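Local coordinates for aldehyde dehydrogenase (Listeria monocytogenes, PDB 3K9D), which probably oxidises aldehydes or related oxo compounds with NAD or NADP as electron acceptor, at residues D37-V40 and K41-D45; A224-E227 and R228-I232; R234-K237 and H238-S242. One frame throughout, in Å; residues are numbered along the deposited sequence.

Contact 1. Residues D37-V40 and K41-D45; sequences DTIV and KAIAD
Ile39 and Ile43 meet one turn apart on the alpha-helix 33-49, an amphipathic segment whose two faces differ sharply in how closely they are packed. On the buried face, CG2 of Ile39 touches CD1 of Ile43 at 3.8 Å, the two branched chains passing each other at a slant. The first torsion of Ile39 (chi1 -67°) sets CG2 anti to the backbone N, on the side facing the following turn, where the end of Ile43 can reach it. Ile133 and Leu130 of helix 121-134 and Ile158 and Ala162 of helix 148-164 pack against this pair, while Val40, also buried, packs on Tyr82 and Ile85 of helix 67-85.

The other face is polar and looser. Lys41 is exposed; its chain bends at three successive torsions and folds forward along the helix, where OD2 of Asp45 receives NZ on its syn lone pair, 3.3 Å away, in a salt bridge. Asp37, one turn before Lys41, turns its carboxylate instead to Lys134 in a salt bridge. Regular i to i+4 backbone bonds run beneath both faces. The one from Ile43 N to Ile39 O, 3.0 Å long, lies in the carbonyl plane, and CG1 of Ile43 rests 3.3 Å from that same Ile39 O.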
loop_
_atom_site.group_PDB
_atom_site.type_symbol
_atom_site.label_atom_id
_atom_site.label_comp_id
_atom_site.label_asym_id
_atom_site.label_seq_id
_atom_site.Cartn_x
_atom_site.Cartn_y
_atom_site.Cartn_z
ATOM N N ASP A 37 16.593 -8.478 16.493
ATOM C CA ASP A 37 15.675 -8.828 17.581
ATOM C C ASP A 37 16.216 -8.453 18.948
ATOM O O ASP A 37 15.435 -8.124 19.848
ATOM C CB ASP A 37 15.296 -10.316 17.548
ATOM C CG ASP A 37 14.405 -10.668 16.367
ATOM O OD1 ASP A 37 13.835 -9.739 15.750
ATOM O OD2 ASP A 37 14.283 -11.875 16.046
ATOM N N THR A 38 17.544 -8.510 19.086
ATOM C CA THR A 38 18.257 -8.001 20.250
ATOM C C THR A 38 18.001 -6.508 20.497
ATOM O O THR A 38 17.764 -6.097 21.624
ATOM C CB THR A 38 19.784 -8.290 20.124
ATOM O OG1 THR A 38 20.006 -9.702 20.236
ATOM C CG2 THR A 38 20.595 -7.590 21.212
ATOM N N ILE A 39 18.042 -5.710 19.438
ATOM C CA ILE A 39 17.749 -4.280 19.515
ATOM C C ILE A 39 16.273 -4.023 19.842
ATOM O O ILE A 39 15.973 -3.196 20.698
ATOM C CB ILE A 39 18.141 -3.572 18.194
ATOM C CG1 ILE A 39 19.656 -3.607 18.009
ATOM C CG2 ILE A 39 17.612 -2.129 18.153
ATOM C CD1 ILE A 39 20.086 -3.636 16.531
ATOM N N VAL A 40 15.378 -4.736 19.152
ATOM C CA VAL A 40 13.922 -4.682 19.369
ATOM C C VAL A 40 13.565 -4.927 20.856
ATOM O O VAL A 40 12.796 -4.167 21.452
ATOM C CB VAL A 40 13.210 -5.718 18.454
ATOM C CG1 VAL A 40 11.772 -6.022 18.913
ATOM C CG2 VAL A 40 13.207 -5.230 17.001
ATOM N N LYS A 41 14.157 -5.970 21.437
ATOM C CA LYS A 41 13.964 -6.316 22.853
ATOM C C LYS A 41 14.463 -5.211 23.790
ATOM O O LYS A 41 13.822 -4.918 24.806
ATOM C CB LYS A 41 14.624 -7.678 23.145
ATOM C CG LYS A 41 15.024 -7.985 24.612
ATOM C CD LYS A 41 13.905 -8.598 25.423
ATOM C CE LYS A 41 14.441 -9.659 26.374
ATOM N NZ LYS A 41 15.305 -9.098 27.462
ATOM N N ALA A 42 15.586 -4.586 23.433
ATOM C CA ALA A 42 16.140 -3.470 24.211
ATOM C C ALA A 42 15.238 -2.235 24.180
ATOM O O ALA A 42 15.144 -1.506 25.173
ATOM C CB ALA A 42 17.505 -3.115 23.714
ATOM N N ILE A 43 14.588 -2.004 23.037
ATOM C CA ILE A 43 13.634 -0.903 22.872
ATOM C C ILE A 43 12.393 -1.156 23.728
ATOM O O ILE A 43 11.908 -0.254 24.443
ATOM C CB ILE A 43 13.250 -0.698 21.358
ATOM C CG1 ILE A 43 14.464 -0.211 20.574
ATOM C CG2 ILE A 43 12.093 0.281 21.199
ATOM C CD1 ILE A 43 14.369 -0.374 19.022
ATOM N N ALA A 44 11.909 -2.395 23.666
ATOM C CA ALA A 44 10.740 -2.812 24.421
ATOM C C ALA A 44 10.987 -2.700 25.922
ATOM O O ALA A 44 10.129 -2.203 26.657
ATOM C CB ALA A 44 10.348 -4.231 24.052
ATOM N N ASP A 45 12.146 -3.130 26.364
ATOM C CA ASP A 45 12.510 -3.042 27.754
ATOM C C ASP A 45 12.608 -1.616 28.217
ATOM O O ASP A 45 12.035 -1.286 29.214
ATOM C CB ASP A 45 13.770 -3.809 28.059
ATOM C CG ASP A 45 13.569 -5.264 28.034
ATOM O OD1 ASP A 45 12.457 -5.721 28.044
ATOM O OD2 ASP A 45 14.557 -5.964 27.987
#

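Contact 2. Residues A224-E227 and R228-I232; sequences AFIE and RSANI
Glu227 bends its side chain forward to Ser229 within a type I beta turn, Glu227 to Ala230, which leads from parallel strand 223-226 into helix 232-243 of a beta-alpha-beta unit. The side chain can be followed outward. Its CB sits 3.6 Å above one face of the Phe225 ring, displaced toward the rim. CG, anti to the backbone N (chi1 -173°), lies beside the carbonyl carbon and 3.3 Å from Arg228 N, and a sharp bend at chi2 (-93°) then swings the carboxylate across the start of the turn. CD comes within 3.2 Å of Arg228 N and close to Ser229 N. Of the two oxygens, OE2 packs 3.5 Å from CG of Arg228, whose guanidinium instead forms a salt bridge with Glu260. OE1 accepts a weak hydrogen bond from Ser229 N and is also bonded to the hydroxyls of Ser229 and Ser379, so three bonds, one of them weak, hold this oxygen of a buried residue.

The turn itself is closed by Ala230 N, which donates to Glu227 O over 3.0 Å from well above the carbonyl plane. On the apolar side, CG2 of Ile226 touches CB of Ala230 and, in one of the two conformers of Ile232 and so less surely, its CD1, the two isoleucine chains crossing at about a right angle. Past the turn, Asn231 is the N-cap of the helix, its OD1 accepting from Arg234 N. At the tip of the followed chain, Ser229 OG donates to the syn lone pair of Glu227 OE1 over 2.6 Å.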
loop_
_atom_site.group_PDB
_atom_site.type_symbol
_atom_site.label_atom_id
_atom_site.label_comp_id
_atom_site.label_asym_id
_atom_site.label_seq_id
_atom_site.Cartn_x
_atom_site.Cartn_y
_atom_site.Cartn_z
ATOM N N ALA A 224 -21.762 1.554 18.761
ATOM C CA ALA A 224 -21.824 0.310 19.550
ATOM C C ALA A 224 -23.264 -0.153 19.612
ATOM O O ALA A 224 -24.077 0.440 20.312
ATOM C CB ALA A 224 -21.284 0.521 20.954
ATOM N N PHE A 225 -23.573 -1.211 18.871
ATOM C CA PHE A 225 -24.931 -1.759 18.815
ATOM C C PHE A 225 -25.091 -2.836 19.909
ATOM O O PHE A 225 -24.536 -3.933 19.825
ATOM C CB PHE A 225 -25.245 -2.283 17.391
ATOM C CG PHE A 225 -26.592 -2.972 17.241
ATOM C CD1 PHE A 225 -27.712 -2.550 17.944
ATOM C CD2 PHE A 225 -26.728 -4.042 16.365
ATOM C CE1 PHE A 225 -28.926 -3.201 17.803
ATOM C CE2 PHE A 225 -27.944 -4.694 16.201
ATOM C CZ PHE A 225 -29.045 -4.274 16.932
ATOM N N ILE A 226 -25.821 -2.490 20.963
ATOM C CA ILE A 226 -26.164 -3.484 21.967
ATOM C C ILE A 226 -27.429 -4.134 21.438
ATOM O O ILE A 226 -28.526 -3.576 21.558
ATOM C CB ILE A 226 -26.433 -2.869 23.354
ATOM C CG1 ILE A 226 -25.275 -1.982 23.809
ATOM C CG2 ILE A 226 -26.731 -3.963 24.364
ATOM C CD1 ILE A 226 -25.551 -1.248 25.152
ATOM N N GLU A 227 -27.253 -5.292 20.807
ATOM C CA GLU A 227 -28.336 -6.016 20.200
ATOM C C GLU A 227 -29.107 -6.715 21.324
ATOM O O GLU A 227 -28.572 -6.877 22.416
ATOM C CB GLU A 227 -27.761 -6.973 19.146
ATOM C CG GLU A 227 -28.783 -7.694 18.293
ATOM C CD GLU A 227 -29.166 -9.042 18.864
ATOM O OE1 GLU A 227 -28.338 -9.637 19.589
ATOM O OE2 GLU A 227 -30.293 -9.498 18.590
ATOM N N ARG A 228 -30.363 -7.093 21.074
ATOM C CA ARG A 228 -31.252 -7.557 22.144
ATOM C C ARG A 228 -30.815 -8.844 22.850
ATOM O O ARG A 228 -31.161 -9.062 24.012
ATOM C CB ARG A 228 -32.704 -7.643 21.660
ATOM C CG ARG A 228 -33.001 -8.758 20.665
ATOM C CD ARG A 228 -34.492 -8.761 20.312
ATOM N NE ARG A 228 -34.847 -7.613 19.482
ATOM C CZ ARG A 228 -36.080 -7.309 19.079
ATOM N NH1 ARG A 228 -37.111 -8.050 19.443
ATOM N NH2 ARG A 228 -36.288 -6.242 18.320
ATOM N N SER A 229 -30.030 -9.680 22.174
ATOM C CA SER A 229 -29.514 -10.891 22.808
ATOM C C SER A 229 -28.362 -10.636 23.796
ATOM O O SER A 229 -27.957 -11.563 24.486
ATOM C CB SER A 229 -29.085 -11.936 21.763
ATOM O OG SER A 229 -27.835 -11.603 21.198
ATOM N N ALA A 230 -27.854 -9.394 23.866
ATOM C CA ALA A 230 -26.633 -9.101 24.622
ATOM C C ALA A 230 -26.791 -9.161 26.129
ATOM O O ALA A 230 -27.873 -8.986 26.650
ATOM C CB ALA A 230 -26.045 -7.747 24.229
ATOM N N ASN A 231 -25.676 -9.407 26.802
ATOM C CA ASN A 231 -25.543 -9.255 28.238
ATOM C C ASN A 231 -25.342 -7.750 28.518
ATOM O O ASN A 231 -24.259 -7.225 28.294
ATOM C CB ASN A 231 -24.326 -10.070 28.673
ATOM C CG ASN A 231 -24.124 -10.091 30.166
ATOM O OD1 ASN A 231 -24.021 -9.053 30.811
ATOM N ND2 ASN A 231 -24.019 -11.291 30.722
ATOM N N ILE A 232 -26.390 -7.081 28.990
ATOM C CA ILE A 232 -26.380 -5.621 29.192
ATOM C C ILE A 232 -25.337 -5.167 30.223
ATOM O O ILE A 232 -24.534 -4.283 29.930
ATOM C CB ILE A 232 -27.794 -5.026 29.566
ATOM C CG1 ILE A 232 -28.906 -5.568 28.662
ATOM C CG2 ILE A 232 -27.772 -3.498 29.551
ATOM C CD1 ILE A 232 -28.766 -5.184 27.224
#

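Contact 3. Residues R234-K237 and H238-S242; sequences RAVK and HILDS
Arg234 lays its aliphatic stem over the imidazole of His238, one turn further on: CG stands 3.9 Å from the ring centroid, 25° off the normal, a CH-pi contact. Extended first torsions carry the arginine out along the ring before a bend at chi3 (56°) turns the guanidinium, whose plane is nearly perpendicular to the imidazole, and brings NH1 to 3.4 Å from His238 CE1. Arg234 O also lies over one face of the ring, displaced toward the rim, 3.4 Å from His238 CG, while accepting the helical bond from His238 N.

Beside this pair, Lys237 NZ reaches Asp241 OD2 at 2.8 Å, a salt bridge on the carboxylate's syn lone pair. Both segments belong to helix 232-243, the crossover helix of a beta-alpha-beta unit between parallel strands 223-226 and 256-260. On one apolar flank Val236 CG1 meets Leu240 CD1 at 3.8 Å, the two chains side by side, with Phe271 of helix 261-273 packed against both, while Ala235 and Ile239 face strands 223-226 and 374-378.

Further out, the polar face meets the second subunit. There Glu453 and Glu451 of that subunit form salt bridges with Lys237 NZ, and the same Glu451 also hydrogen-bonds His238 NE2.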
loop_
_atom_site.group_PDB
_atom_site.type_symbol
_atom_site.label_atom_id
_atom_site.label_comp_id
_atom_site.label_asym_id
_atom_site.label_seq_id
_atom_site.Cartn_x
_atom_site.Cartn_y
_atom_site.Cartn_z
ATOM N N ARG A 234 -22.537 -6.404 31.142
ATOM C CA ARG A 234 -21.206 -6.488 30.528
ATOM C C ARG A 234 -21.042 -5.564 29.308
ATOM O O ARG A 234 -19.975 -4.991 29.131
ATOM C CB ARG A 234 -20.848 -7.930 30.145
ATOM C CG ARG A 234 -19.362 -8.115 29.813
ATOM C CD ARG A 234 -19.020 -9.585 29.697
ATOM N NE ARG A 234 -19.884 -10.218 28.704
ATOM C CZ ARG A 234 -19.501 -10.566 27.483
ATOM N NH1 ARG A 234 -18.243 -10.379 27.090
ATOM N NH2 ARG A 234 -20.382 -11.126 26.663
ATOM N N ALA A 235 -22.087 -5.419 28.484
ATOM C CA ALA A 235 -22.026 -4.500 27.338
ATOM C C ALA A 235 -21.803 -3.071 27.814
ATOM O O ALA A 235 -20.967 -2.368 27.264
ATOM C CB ALA A 235 -23.282 -4.584 26.458
ATOM N N VAL A 236 -22.526 -2.670 28.860
ATOM C CA VAL A 236 -22.342 -1.372 29.480
ATOM C C VAL A 236 -20.930 -1.203 30.059
ATOM O O VAL A 236 -20.299 -0.178 29.831
ATOM C CB VAL A 236 -23.454 -1.068 30.536
ATOM C CG1 VAL A 236 -23.176 0.226 31.254
ATOM C CG2 VAL A 236 -24.831 -0.985 29.855
ATOM N N LYS A 237 -20.436 -2.215 30.778
ATOM C CA LYS A 237 -19.093 -2.178 31.399
ATOM C C LYS A 237 -18.004 -2.028 30.336
ATOM O O LYS A 237 -17.084 -1.242 30.499
ATOM C CB LYS A 237 -18.852 -3.446 32.225
ATOM C CG LYS A 237 -17.493 -3.559 32.895
ATOM C CD LYS A 237 -17.230 -4.999 33.322
ATOM C CE LYS A 237 -15.819 -5.157 33.882
ATOM N NZ LYS A 237 -14.762 -5.057 32.817
ATOM N N HIS A 238 -18.133 -2.778 29.245
ATOM C CA HIS A 238 -17.192 -2.679 28.125
ATOM C C HIS A 238 -17.172 -1.281 27.489
ATOM O O HIS A 238 -16.111 -0.709 27.295
ATOM C CB HIS A 238 -17.467 -3.759 27.085
ATOM C CG HIS A 238 -17.013 -5.130 27.495
ATOM N ND1 HIS A 238 -17.414 -6.273 26.837
ATOM C CD2 HIS A 238 -16.182 -5.540 28.485
ATOM C CE1 HIS A 238 -16.862 -7.326 27.410
ATOM N NE2 HIS A 238 -16.107 -6.909 28.409
ATOM N N ILE A 239 -18.346 -0.735 27.209
ATOM C CA ILE A 239 -18.475 0.582 26.573
ATOM C C ILE A 239 -17.892 1.656 27.500
ATOM O O ILE A 239 -17.201 2.563 27.048
ATOM C CB ILE A 239 -19.959 0.890 26.214
ATOM C CG1 ILE A 239 -20.452 -0.078 25.128
ATOM C CG2 ILE A 239 -20.146 2.349 25.765
ATOM C CD1 ILE A 239 -21.940 -0.022 24.840
ATOM N N LEU A 240 -18.166 1.534 28.798
ATOM C CA LEU A 240 -17.610 2.455 29.784
ATOM C C LEU A 240 -16.107 2.276 29.949
ATOM O O LEU A 240 -15.402 3.268 30.041
ATOM C CB LEU A 240 -18.334 2.359 31.138
ATOM C CG LEU A 240 -19.826 2.707 31.087
ATOM C CD1 LEU A 240 -20.419 2.583 32.472
ATOM C CD2 LEU A 240 -20.043 4.117 30.545
ATOM N N ASP A 241 -15.631 1.024 29.955
ATOM C CA ASP A 241 -14.180 0.713 30.073
ATOM C C ASP A 241 -13.375 1.405 28.984
ATOM O O ASP A 241 -12.288 1.933 29.238
ATOM C CB ASP A 241 -13.902 -0.801 29.988
ATOM C CG ASP A 241 -14.167 -1.542 31.301
ATOM O OD1 ASP A 241 -14.344 -0.892 32.350
ATOM O OD2 ASP A 241 -14.201 -2.791 31.277
ATOM N N SER A 242 -13.924 1.377 27.770
ATOM C CA SER A 242 -13.289 1.959 26.587
ATOM C C SER A 242 -13.490 3.469 26.469
ATOM O O SER A 242 -12.539 4.219 26.253
ATOM C CB SER A 242 -13.809 1.234 25.341
ATOM O OG SER A 242 -13.903 2.083 24.223
#

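How the contacts relate
Contacts 2 and 3 are consecutive pieces of one beta-alpha-beta unit, their centres about 11 Å apart, and they touch directly: Ile226 CD1 meets Ile239 CD1 at 3.8 Å, where the strand packs under its crossover helix. Contact 1 lies on helix 33-49, packed on helices 67-85, 121-134 and 148-164, its centre about 34 Å from that of contact 3. Contacts 1 and 3 both carry an i to i+4 lysine-aspartate bridge on a helix; that of 41-45 involves an exposed lysine, whereas that of 237-241 faces the second subunit. Contact 3 is the more buried, and contact 2, partly buried, relies on a carboxylate gripped inside a turn instead of a helical face.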